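Local coordinates for uncharacterized protein TP-0789 domain-containing protein (PDB 3BUU) that is of unknown function but belongs to the LolA superfamily, whose best-known members carry lipoproteins across the bacterial periplasm, at residues 176-181 against 188-193; 28-33 against 205-210; 10-15 against 131-136; 148-153 against 160-165. All coordinates share one frame; numbering follows the deposited sequence. Where two conformers were deposited one is given.

Contact 1: 176-181 against 188-193; sequences YENFDN and PTRIIM
The hydroxyl OG1 of T189 gives a 2.8 Å hydrogen bond to N178 O, arriving in the carbonyl plane on a lone pair, while T189 N bonds the same oxygen from above that plane. Threonine suits the place: with OG1 between its own backbone N and carbonyl carbon (chi1 69°), the hydroxyl reaches N178 O and CG2 remains to touch D180 CB. A water donates to T189 OG1 and accepts from N178 ND2, closing a small polar ring. Beside it, E177 N bonds R190 O at 2.8 Å, and E177 O receives R190 N at 3.1 Å and, weakly, T189 N. N178 itself takes a left-handed backbone (phi 60°, psi 56°), which asparagine tolerates better than most residues. Its ND2 lies over one face of the R190 guanidinium, 3.7 Å from NE, whose charge is paired with D206. The E177 side chain crosses the tip of I192, whose CD1 is 3.4 Å from E177 CD; its charge is paired with R175. On the opposite face of the strands the packing is apolar. P188 CB sits over the F179 ring, toward its rim and 3.9 Å from the centroid, and P188 CG meets Y176 CD1, which also rests on I191 CG1 at 3.9 Å. T189 and R190 both facing E177 is a classic beta bulge, here set within the antiparallel hairpin of strands 170-182 and 185-195.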
# COMPACT_ATOMS: atom_id res chain seq x y z
N TYR A 176 8.05 -1.21 -8.47
CA TYR A 176 7.30 -0.01 -8.83
C TYR A 176 7.53 0.26 -10.32
O TYR A 176 8.67 0.40 -10.73
CB TYR A 176 7.83 1.16 -8.01
CG TYR A 176 7.59 1.07 -6.54
CD1 TYR A 176 6.49 1.70 -5.96
CD2 TYR A 176 8.46 0.35 -5.72
CE1 TYR A 176 6.27 1.66 -4.62
CE2 TYR A 176 8.23 0.29 -4.37
CZ TYR A 176 7.14 0.94 -3.80
OH TYR A 176 6.92 0.87 -2.44
N GLU A 177 6.46 0.44 -11.07
CA GLU A 177 6.56 0.55 -12.51
C GLU A 177 5.57 1.58 -13.08
O GLU A 177 4.68 2.08 -12.37
CB GLU A 177 6.38 -0.82 -13.18
CG GLU A 177 7.50 -1.79 -12.80
CD GLU A 177 7.63 -3.04 -13.60
OE1 GLU A 177 6.81 -3.23 -14.50
OE2 GLU A 177 8.54 -3.85 -13.27
N ASN A 178 5.71 1.83 -14.38
CA ASN A 178 4.72 2.62 -15.14
C ASN A 178 4.55 4.03 -14.58
O ASN A 178 3.48 4.44 -14.18
CB ASN A 178 3.38 1.89 -15.29
CG ASN A 178 3.48 0.64 -16.12
OD1 ASN A 178 4.53 0.30 -16.65
ND2 ASN A 178 2.36 -0.05 -16.26
N PHE A 179 5.67 4.74 -14.51
CA PHE A 179 5.68 6.10 -13.97
C PHE A 179 5.02 7.08 -14.93
O PHE A 179 5.27 7.05 -16.13
CB PHE A 179 7.09 6.54 -13.62
CG PHE A 179 7.64 5.87 -12.37
CD1 PHE A 179 7.72 6.58 -11.19
CD2 PHE A 179 8.08 4.55 -12.39
CE1 PHE A 179 8.21 6.03 -10.06
CE2 PHE A 179 8.59 3.95 -11.20
CZ PHE A 179 8.65 4.72 -10.04
N ASP A 180 4.19 7.97 -14.38
CA ASP A 180 3.43 8.94 -15.18
C ASP A 180 3.35 10.25 -14.41
O ASP A 180 3.32 10.26 -13.19
CB ASP A 180 2.04 8.35 -15.39
CG ASP A 180 1.21 9.12 -16.39
OD1 ASP A 180 1.79 9.67 -17.34
OD2 ASP A 180 -0.02 9.17 -16.22
N ASN A 181 3.28 11.37 -15.15
CA ASN A 181 3.24 12.70 -14.53
C ASN A 181 1.83 12.95 -13.95
O ASN A 181 0.85 13.12 -14.70
CB ASN A 181 3.63 13.80 -15.55
CG ASN A 181 3.49 15.18 -14.96
OD1 ASN A 181 3.78 15.39 -13.77
ND2 ASN A 181 3.05 16.14 -15.75
N PRO A 188 4.60 6.16 -9.75
CA PRO A 188 4.37 4.81 -10.27
C PRO A 188 2.87 4.52 -10.32
O PRO A 188 2.17 4.82 -9.37
CB PRO A 188 5.07 3.93 -9.23
CG PRO A 188 5.00 4.73 -7.93
CD PRO A 188 5.14 6.19 -8.37
N THR A 189 2.41 3.98 -11.42
CA THR A 189 1.02 3.62 -11.51
C THR A 189 0.78 2.12 -11.51
O THR A 189 -0.37 1.68 -11.50
CB THR A 189 0.34 4.24 -12.73
OG1 THR A 189 0.85 3.64 -13.92
CG2 THR A 189 0.54 5.75 -12.77
N ARG A 190 1.86 1.34 -11.45
CA ARG A 190 1.77 -0.09 -11.31
C ARG A 190 2.69 -0.55 -10.21
O ARG A 190 3.86 -0.12 -10.14
CB ARG A 190 2.13 -0.77 -12.62
CG ARG A 190 2.17 -2.28 -12.49
CD ARG A 190 2.31 -2.92 -13.85
NE ARG A 190 1.01 -2.94 -14.48
CZ ARG A 190 0.66 -3.76 -15.46
NH1 ARG A 190 1.57 -4.55 -16.02
NH2 ARG A 190 -0.58 -3.77 -15.89
N ILE A 191 2.19 -1.41 -9.34
CA ILE A 191 3.08 -2.10 -8.43
C ILE A 191 2.83 -3.58 -8.62
O ILE A 191 1.70 -4.02 -8.73
CB ILE A 191 2.88 -1.71 -6.94
CG1 ILE A 191 3.22 -0.24 -6.68
CG2 ILE A 191 3.76 -2.60 -6.05
CD1 ILE A 191 2.73 0.26 -5.31
N ILE A 192 3.92 -4.33 -8.67
CA ILE A 192 3.85 -5.80 -8.80
C ILE A 192 4.35 -6.42 -7.53
O ILE A 192 5.46 -6.15 -7.14
CB ILE A 192 4.66 -6.28 -10.01
CG1 ILE A 192 4.23 -5.53 -11.29
CG2 ILE A 192 4.52 -7.79 -10.18
CD1 ILE A 192 5.19 -4.44 -11.64
N MSE A 193 3.51 -7.22 -6.90
CA MSE A 193 3.84 -7.90 -5.64
C MSE A 193 3.92 -9.38 -5.88
O MSE A 193 2.94 -9.99 -6.32
CB MSE A 193 2.83 -7.60 -4.52
CG MSE A 193 2.89 -6.13 -4.08
SE MSE A 193 1.93 -5.78 -2.45
CE MSE A 193 2.50 -4.00 -2.35
O HOH W 1 -0.18 1.04 -14.82

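Contact 2: 28-33 against 205-210; sequences VNVAIR and LDYSDM
Y207 and V30 form a non-hydrogen-bonded pair in the antiparallel ladder joining strands 26-36 and 202-212, and their side chains run side by side from it. The valine lies against one side of the ring: V30 CG1 is over the face, 4.2 Å from the centroid, and V30 CG2 touches Y207 CE1 at 3.6 Å. V30 chi1 of -168° places CG1 anti to the backbone N, which brings that methyl above the ring. V28 CG2 comes instead at the ring edge, 4.0 Å from Y207 CD1. Beyond the strands, R20 bonds the Y207 hydroxyl and makes a cation-pi contact with the ring. A leucine in place of Y207 would probably leave V30 CG1 without its flat support and R20 without its hydroxyl partner. On the same face, branched I32 lies alongside L205, CG1 to CG at 4.0 Å. The other face is polar, with small A31 opposite D206. N29 ND2 donates to a water that also bonds S208 OG. R33 crosses D206 at about a right angle in a long salt bridge, NH1 to OD2 3.9 Å; R190 is a second partner of that carboxylate. A water bridges the long pair, accepting from R33 NH1 at 2.9 Å and donating to D206 OD2 at 2.7 Å.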
# COMPACT_ATOMS: atom_id res chain seq x y z
N VAL A 28 -8.21 7.58 -5.27
CA VAL A 28 -7.62 6.84 -6.36
C VAL A 28 -8.37 5.53 -6.56
O VAL A 28 -8.93 5.00 -5.59
CB VAL A 28 -6.11 6.62 -6.14
CG1 VAL A 28 -5.84 5.68 -4.97
CG2 VAL A 28 -5.41 6.14 -7.40
N ASN A 29 -8.37 5.03 -7.79
CA ASN A 29 -8.90 3.69 -8.06
C ASN A 29 -7.76 2.71 -8.18
O ASN A 29 -6.73 3.02 -8.78
CB ASN A 29 -9.73 3.68 -9.36
CG ASN A 29 -10.86 4.69 -9.32
OD1 ASN A 29 -11.47 4.96 -8.27
ND2 ASN A 29 -11.12 5.28 -10.46
N VAL A 30 -7.96 1.51 -7.64
CA VAL A 30 -6.95 0.46 -7.69
C VAL A 30 -7.54 -0.82 -8.23
O VAL A 30 -8.56 -1.30 -7.69
CB VAL A 30 -6.36 0.18 -6.27
CG1 VAL A 30 -5.12 -0.70 -6.42
CG2 VAL A 30 -6.01 1.51 -5.57
N ALA A 31 -6.94 -1.36 -9.28
CA ALA A 31 -7.34 -2.65 -9.83
C ALA A 31 -6.24 -3.64 -9.47
O ALA A 31 -5.07 -3.31 -9.61
CB ALA A 31 -7.46 -2.57 -11.33
N ILE A 32 -6.61 -4.80 -8.95
CA ILE A 32 -5.62 -5.77 -8.51
C ILE A 32 -5.94 -7.08 -9.24
O ILE A 32 -7.02 -7.65 -9.09
CB ILE A 32 -5.65 -6.02 -7.01
CG1 ILE A 32 -5.52 -4.68 -6.28
CG2 ILE A 32 -4.56 -7.00 -6.62
CD1 ILE A 32 -5.47 -4.81 -4.72
N ARG A 33 -4.98 -7.54 -10.04
CA ARG A 33 -5.09 -8.79 -10.79
C ARG A 33 -4.05 -9.74 -10.23
O ARG A 33 -2.85 -9.49 -10.36
CB ARG A 33 -4.81 -8.52 -12.28
CG ARG A 33 -5.84 -7.60 -12.96
CD ARG A 33 -5.60 -7.34 -14.46
NE ARG A 33 -6.74 -6.70 -15.12
CZ ARG A 33 -7.02 -5.40 -15.03
NH1 ARG A 33 -6.24 -4.57 -14.32
NH2 ARG A 33 -8.08 -4.92 -15.67
N LEU A 205 -1.03 -4.41 -9.29
CA LEU A 205 -1.88 -3.31 -8.83
C LEU A 205 -1.73 -2.14 -9.77
O LEU A 205 -0.62 -1.63 -9.93
CB LEU A 205 -1.47 -2.83 -7.42
CG LEU A 205 -1.61 -3.82 -6.28
CD1 LEU A 205 -0.50 -4.86 -6.27
CD2 LEU A 205 -1.63 -3.09 -4.99
N ASP A 206 -2.84 -1.72 -10.39
CA ASP A 206 -2.82 -0.57 -11.27
C ASP A 206 -3.67 0.54 -10.68
O ASP A 206 -4.86 0.35 -10.33
CB ASP A 206 -3.36 -0.95 -12.64
CG ASP A 206 -2.36 -1.78 -13.44
OD1 ASP A 206 -1.18 -1.36 -13.54
OD2 ASP A 206 -2.73 -2.84 -13.97
N TYR A 207 -3.07 1.72 -10.60
CA TYR A 207 -3.66 2.91 -9.99
C TYR A 207 -4.14 3.83 -11.06
O TYR A 207 -3.37 4.11 -11.98
CB TYR A 207 -2.64 3.66 -9.11
CG TYR A 207 -2.28 2.87 -7.93
CD1 TYR A 207 -2.85 3.15 -6.72
CD2 TYR A 207 -1.36 1.80 -8.02
CE1 TYR A 207 -2.52 2.36 -5.56
CE2 TYR A 207 -1.02 1.03 -6.92
CZ TYR A 207 -1.62 1.28 -5.72
OH TYR A 207 -1.26 0.50 -4.64
N SER A 208 -5.37 4.34 -10.95
CA SER A 208 -5.94 5.21 -11.99
C SER A 208 -6.78 6.28 -11.35
O SER A 208 -7.29 6.14 -10.22
CB SER A 208 -6.71 4.38 -13.00
OG SER A 208 -7.80 3.76 -12.42
N ASP A 209 -7.00 7.33 -12.13
CA ASP A 209 -7.84 8.47 -11.76
C ASP A 209 -7.50 9.03 -10.39
O ASP A 209 -8.40 9.31 -9.59
CB ASP A 209 -9.30 8.09 -11.86
CG ASP A 209 -10.19 9.34 -11.95
OD1 ASP A 209 -9.69 10.42 -12.37
OD2 ASP A 209 -11.35 9.28 -11.56
N MSE A 210 -6.24 9.22 -10.13
CA MSE A 210 -5.81 9.85 -8.91
C MSE A 210 -6.22 11.32 -8.92
O MSE A 210 -5.92 12.03 -9.88
CB MSE A 210 -4.31 9.69 -8.77
CG MSE A 210 -3.80 10.06 -7.41
SE MSE A 210 -1.88 9.78 -7.20
CE MSE A 210 -1.84 7.89 -7.30
O HOH W 2 -10.48 8.06 -8.26
O HOH W 3 -12.90 7.48 -11.11
O HOH W 4 -10.32 4.41 -12.84
O HOH W 5 -3.89 -4.93 -12.67

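Contact 3: 10-15 against 131-136; sequences QSILEK and YVLELT
I12 drives its CD1 methyl straight onto the ring of Y131, and this CH-pi contact is the one aromatic element of the interface. The methyl sits over the ring centre, 3.6 Å from the centroid and only 10° off the normal, so that it is close to all six ring carbons at once. The two side chains cross at about a right angle. With I12 CG1 anti to its carbonyl carbon (chi1 -66°), the longer branch extends to the ring while CG2 reaches L133 as well as the ring rim. A serine replacing Y131 would probably strip I12 CD1 of the flat surface beneath it and open a gap between helix and strand.

The remaining contacts are purely aliphatic. I12 CG2 meets L133 CD1 at 3.8 Å, and the same leucine methyl touches L13 CB at 4.1 Å, wedging between successive residues of the helix. L13 turns its own end to that of L135, CD1 to CD1 at 4.0 Å. Long, flexible leucines suit this spacing, for the axes are 10.0 Å apart and run nearly perpendicular at 96°. No hydrogen bond joins the segments.

Helix 9-20 thus lies across strand 128-137 on the face carried by Y131, L133 and L135. The packing extends onto strand 146-152, where V151 meets I12 and L149 meets L13, while F111 and T112 touch L13, and Y115 and P117 of strand 115-125 touch L135. A helix laid against a curved antiparallel sheet is consistent with the LolA-like fold.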
# COMPACT_ATOMS: atom_id res chain seq x y z
N GLN A 10 15.88 9.53 6.71
CA GLN A 10 14.54 10.10 6.85
C GLN A 10 14.16 10.90 5.61
O GLN A 10 13.02 10.79 5.09
CB GLN A 10 14.52 11.00 8.08
CG GLN A 10 14.50 10.23 9.36
CD GLN A 10 15.85 9.62 9.81
OE1 GLN A 10 16.98 9.98 9.33
NE2 GLN A 10 15.73 8.67 10.78
N SER A 11 15.08 11.72 5.10
CA SER A 11 14.75 12.53 3.93
C SER A 11 14.59 11.70 2.68
O SER A 11 13.74 12.00 1.86
CB SER A 11 15.70 13.71 3.74
OG SER A 11 16.96 13.31 3.28
N ILE A 12 15.39 10.64 2.54
CA ILE A 12 15.26 9.73 1.41
C ILE A 12 13.87 9.10 1.43
O ILE A 12 13.18 9.05 0.42
CB ILE A 12 16.36 8.64 1.44
CG1 ILE A 12 17.75 9.26 1.25
CG2 ILE A 12 16.12 7.62 0.34
CD1 ILE A 12 18.85 8.28 1.62
N LEU A 13 13.46 8.61 2.60
CA LEU A 13 12.15 7.98 2.71
C LEU A 13 11.03 8.97 2.41
O LEU A 13 10.06 8.62 1.75
CB LEU A 13 11.97 7.37 4.10
CG LEU A 13 10.74 6.49 4.22
CD1 LEU A 13 10.74 5.32 3.27
CD2 LEU A 13 10.59 6.06 5.71
N GLU A 14 11.17 10.19 2.93
CA GLU A 14 10.17 11.24 2.66
C GLU A 14 10.03 11.51 1.17
O GLU A 14 8.93 11.66 0.64
CB GLU A 14 10.59 12.55 3.35
CG GLU A 14 10.22 12.61 4.82
CD GLU A 14 10.95 13.67 5.63
OE1 GLU A 14 11.95 14.27 5.17
OE2 GLU A 14 10.52 13.88 6.79
N LYS A 15 11.17 11.59 0.50
CA LYS A 15 11.19 11.87 -0.93
C LYS A 15 10.57 10.74 -1.71
O LYS A 15 9.81 10.99 -2.66
CB LYS A 15 12.58 12.23 -1.43
CG LYS A 15 13.06 13.56 -0.86
CD LYS A 15 14.50 13.90 -1.08
CE LYS A 15 14.84 15.20 -0.34
NZ LYS A 15 14.02 16.34 -0.84
N TYR A 131 19.94 3.68 -2.89
CA TYR A 131 19.96 3.56 -1.45
C TYR A 131 19.11 2.35 -1.08
O TYR A 131 17.97 2.27 -1.52
CB TYR A 131 19.35 4.79 -0.78
CG TYR A 131 19.98 6.10 -1.12
CD1 TYR A 131 21.28 6.39 -0.77
CD2 TYR A 131 19.25 7.10 -1.75
CE1 TYR A 131 21.84 7.67 -1.02
CE2 TYR A 131 19.79 8.35 -2.01
CZ TYR A 131 21.09 8.64 -1.66
OH TYR A 131 21.62 9.89 -1.90
N VAL A 132 19.59 1.48 -0.20
CA VAL A 132 18.77 0.39 0.35
C VAL A 132 18.47 0.75 1.78
O VAL A 132 19.39 0.72 2.63
CB VAL A 132 19.43 -1.01 0.22
CG1 VAL A 132 18.43 -2.08 0.69
CG2 VAL A 132 19.85 -1.27 -1.20
N LEU A 133 17.23 1.15 2.04
CA LEU A 133 16.84 1.52 3.38
C LEU A 133 16.26 0.33 4.11
O LEU A 133 15.43 -0.38 3.56
CB LEU A 133 15.75 2.61 3.38
CG LEU A 133 16.16 3.93 2.70
CD1 LEU A 133 14.99 4.96 2.78
CD2 LEU A 133 17.39 4.52 3.32
N GLU A 134 16.67 0.13 5.35
CA GLU A 134 16.01 -0.82 6.23
C GLU A 134 14.96 -0.05 7.04
O GLU A 134 15.31 0.90 7.77
CB GLU A 134 17.04 -1.46 7.16
CG GLU A 134 16.35 -2.44 8.09
CD GLU A 134 17.26 -3.50 8.66
OE1 GLU A 134 18.44 -3.57 8.27
OE2 GLU A 134 16.78 -4.30 9.48
N LEU A 135 13.70 -0.46 6.88
CA LEU A 135 12.57 0.18 7.55
C LEU A 135 12.12 -0.76 8.63
O LEU A 135 11.63 -1.86 8.37
CB LEU A 135 11.45 0.37 6.53
CG LEU A 135 11.79 1.20 5.30
CD1 LEU A 135 10.54 1.48 4.48
CD2 LEU A 135 12.52 2.45 5.57
N THR A 136 12.26 -0.33 9.89
CA THR A 136 11.88 -1.14 11.02
C THR A 136 10.53 -0.66 11.52
O THR A 136 10.37 0.51 11.87
CB THR A 136 12.95 -1.01 12.14
OG1 THR A 136 14.22 -1.45 11.67
CG2 THR A 136 12.54 -1.86 13.34

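Contact 4: 148-153 against 160-165; sequences LLWVNQ and KAEFYS
L148 and E162 form a hydrogen-bonded antiparallel pair, with L148 N to E162 O at 2.9 Å and E162 N to L148 O at 2.8 Å, and W150 N adds a bond to K160 O farther along the hairpin. The dominant side-chain meeting is that of K160 with W150. The lysine lies obliquely over the indole, its CE 3.4 Å from the centroid of the five-membered ring and nearly on the normal. Its NZ goes on to make a cation-pi contact at 4.5 Å with the same ring. With CG set between the backbone N and the carbonyl carbon (chi1 73°), the extended chain beyond it runs across the indole face, so a long aliphatic arm ending in a charge suits the place. E162 flanks the other end of the indole, with its CD 3.6 Å from W150 CH2 and its carboxylate plane tilted 61° against the ring. E162 OE1 accepts the Y164 hydroxyl at 2.7 Å from above the carboxylate plane, which should restrict the turning of the carboxylate. L148 packs against both at a slant, its CG 3.8 Å from Y164 CE2 and its CD1 near E162 OE1. On the opposite face of the strands L149 CD1 packs on the methyl of A161, a residue small enough to let the leucine lean over.

Strand 128-137 lies on the far side of strand 146-152, and V132 touches W150 there, while E123 of strand 115-125 bonds the indole NE1. Strand 170-182 borders strand 158-164, with S174 beside A161. Helix 9-20 lies against the L149 face, where L13 meets L149.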
# COMPACT_ATOMS: atom_id res chain seq x y z
N LEU A 148 12.81 -3.76 3.34
CA LEU A 148 13.98 -3.15 2.70
C LEU A 148 13.47 -2.47 1.45
O LEU A 148 12.81 -3.10 0.63
CB LEU A 148 15.03 -4.22 2.34
CG LEU A 148 15.63 -5.00 3.50
CD1 LEU A 148 16.75 -5.88 2.96
CD2 LEU A 148 16.06 -4.12 4.64
N LEU A 149 13.76 -1.19 1.32
CA LEU A 149 13.27 -0.37 0.22
C LEU A 149 14.46 0.18 -0.58
O LEU A 149 15.33 0.84 -0.01
CB LEU A 149 12.42 0.79 0.77
CG LEU A 149 11.85 1.74 -0.30
CD1 LEU A 149 10.82 1.07 -1.18
CD2 LEU A 149 11.29 2.98 0.36
N TRP A 150 14.48 -0.09 -1.88
CA TRP A 150 15.46 0.46 -2.79
C TRP A 150 14.93 1.78 -3.34
O TRP A 150 13.83 1.81 -3.92
CB TRP A 150 15.71 -0.50 -3.95
CG TRP A 150 16.64 -1.64 -3.70
CD1 TRP A 150 17.84 -1.82 -4.30
CD2 TRP A 150 16.44 -2.78 -2.84
NE1 TRP A 150 18.43 -2.97 -3.85
CE2 TRP A 150 17.61 -3.56 -2.93
CE3 TRP A 150 15.41 -3.20 -1.99
CZ2 TRP A 150 17.78 -4.75 -2.24
CZ3 TRP A 150 15.58 -4.41 -1.26
CH2 TRP A 150 16.77 -5.16 -1.41
N VAL A 151 15.72 2.84 -3.20
CA VAL A 151 15.36 4.17 -3.65
C VAL A 151 16.47 4.63 -4.59
O VAL A 151 17.65 4.64 -4.22
CB VAL A 151 15.19 5.12 -2.45
CG1 VAL A 151 14.87 6.53 -2.96
CG2 VAL A 151 14.09 4.65 -1.53
N ASN A 152 16.09 5.01 -5.80
CA ASN A 152 17.09 5.48 -6.78
C ASN A 152 17.80 6.72 -6.26
O ASN A 152 17.16 7.69 -5.85
CB ASN A 152 16.34 5.80 -8.06
CG ASN A 152 17.25 5.88 -9.26
OD1 ASN A 152 18.26 6.51 -9.20
ND2 ASN A 152 16.85 5.29 -10.34
N GLN A 153 19.13 6.72 -6.28
CA GLN A 153 19.87 7.86 -5.76
C GLN A 153 19.71 9.07 -6.65
O GLN A 153 19.90 10.20 -6.20
CB GLN A 153 21.34 7.55 -5.65
CG GLN A 153 21.66 6.47 -4.60
CD GLN A 153 23.14 6.29 -4.38
OE1 GLN A 153 23.96 7.01 -4.96
NE2 GLN A 153 23.49 5.29 -3.62
N LYS A 160 12.13 -0.95 -5.72
CA LYS A 160 11.63 -2.25 -5.35
C LYS A 160 11.70 -2.34 -3.84
O LYS A 160 12.37 -1.53 -3.17
CB LYS A 160 12.46 -3.37 -6.03
CG LYS A 160 13.84 -3.58 -5.47
CD LYS A 160 14.60 -4.68 -6.21
CE LYS A 160 15.96 -4.95 -5.52
NZ LYS A 160 16.65 -6.09 -6.17
N ALA A 161 11.01 -3.33 -3.31
CA ALA A 161 11.00 -3.58 -1.89
C ALA A 161 11.01 -5.06 -1.61
O ALA A 161 10.56 -5.89 -2.40
CB ALA A 161 9.83 -2.88 -1.23
N GLU A 162 11.49 -5.37 -0.40
CA GLU A 162 11.42 -6.74 0.16
C GLU A 162 10.71 -6.64 1.50
O GLU A 162 11.07 -5.78 2.33
CB GLU A 162 12.83 -7.31 0.33
CG GLU A 162 13.56 -7.62 -0.97
CD GLU A 162 14.95 -8.16 -0.75
OE1 GLU A 162 15.44 -8.11 0.38
OE2 GLU A 162 15.56 -8.58 -1.74
N PHE A 163 9.73 -7.53 1.73
CA PHE A 163 8.90 -7.46 2.93
C PHE A 163 9.19 -8.70 3.77
O PHE A 163 9.18 -9.81 3.23
CB PHE A 163 7.41 -7.44 2.52
CG PHE A 163 7.06 -6.27 1.70
CD1 PHE A 163 6.58 -5.11 2.32
CD2 PHE A 163 7.26 -6.28 0.31
CE1 PHE A 163 6.29 -3.98 1.57
CE2 PHE A 163 6.96 -5.15 -0.45
CZ PHE A 163 6.47 -4.01 0.17
N TYR A 164 9.43 -8.48 5.06
CA TYR A 164 9.87 -9.55 5.96
C TYR A 164 8.86 -9.79 7.05
O TYR A 164 8.09 -8.87 7.45
CB TYR A 164 11.21 -9.15 6.57
CG TYR A 164 12.30 -9.22 5.55
CD1 TYR A 164 13.10 -10.37 5.40
CD2 TYR A 164 12.55 -8.14 4.70
CE1 TYR A 164 14.10 -10.45 4.44
CE2 TYR A 164 13.54 -8.22 3.69
CZ TYR A 164 14.32 -9.38 3.58
OH TYR A 164 15.30 -9.57 2.64
N SER A 165 8.87 -11.04 7.53
CA SER A 165 7.97 -11.46 8.60
C SER A 165 8.40 -10.95 9.93
O SER A 165 9.49 -10.40 10.07
CB SER A 165 7.95 -12.95 8.64
OG SER A 165 9.12 -13.46 9.29

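From the N terminus, the chain sets down 10-15 and then 28-33 before either finds its partner. Strand segment 131-136 closes contact 3 by meeting the helix. Contact 4 follows as a short hairpin, 148-153 with 160-165, and contact 1 is the next of the four to close, 176-181 with 188-193. Segment 205-210 finally returns to 28-33, so contact 2 encloses contacts 4 and 1 and crosses contact 3. Backbone bonds run between contacts 3 and 4 and between contacts 1 and 2, while Y176 packs on K160 and L149 to join contacts 1 and 4. Together they tie the N-terminal helix to strand 128-137 and strand 26-36 to strand 202-212 near the C terminus.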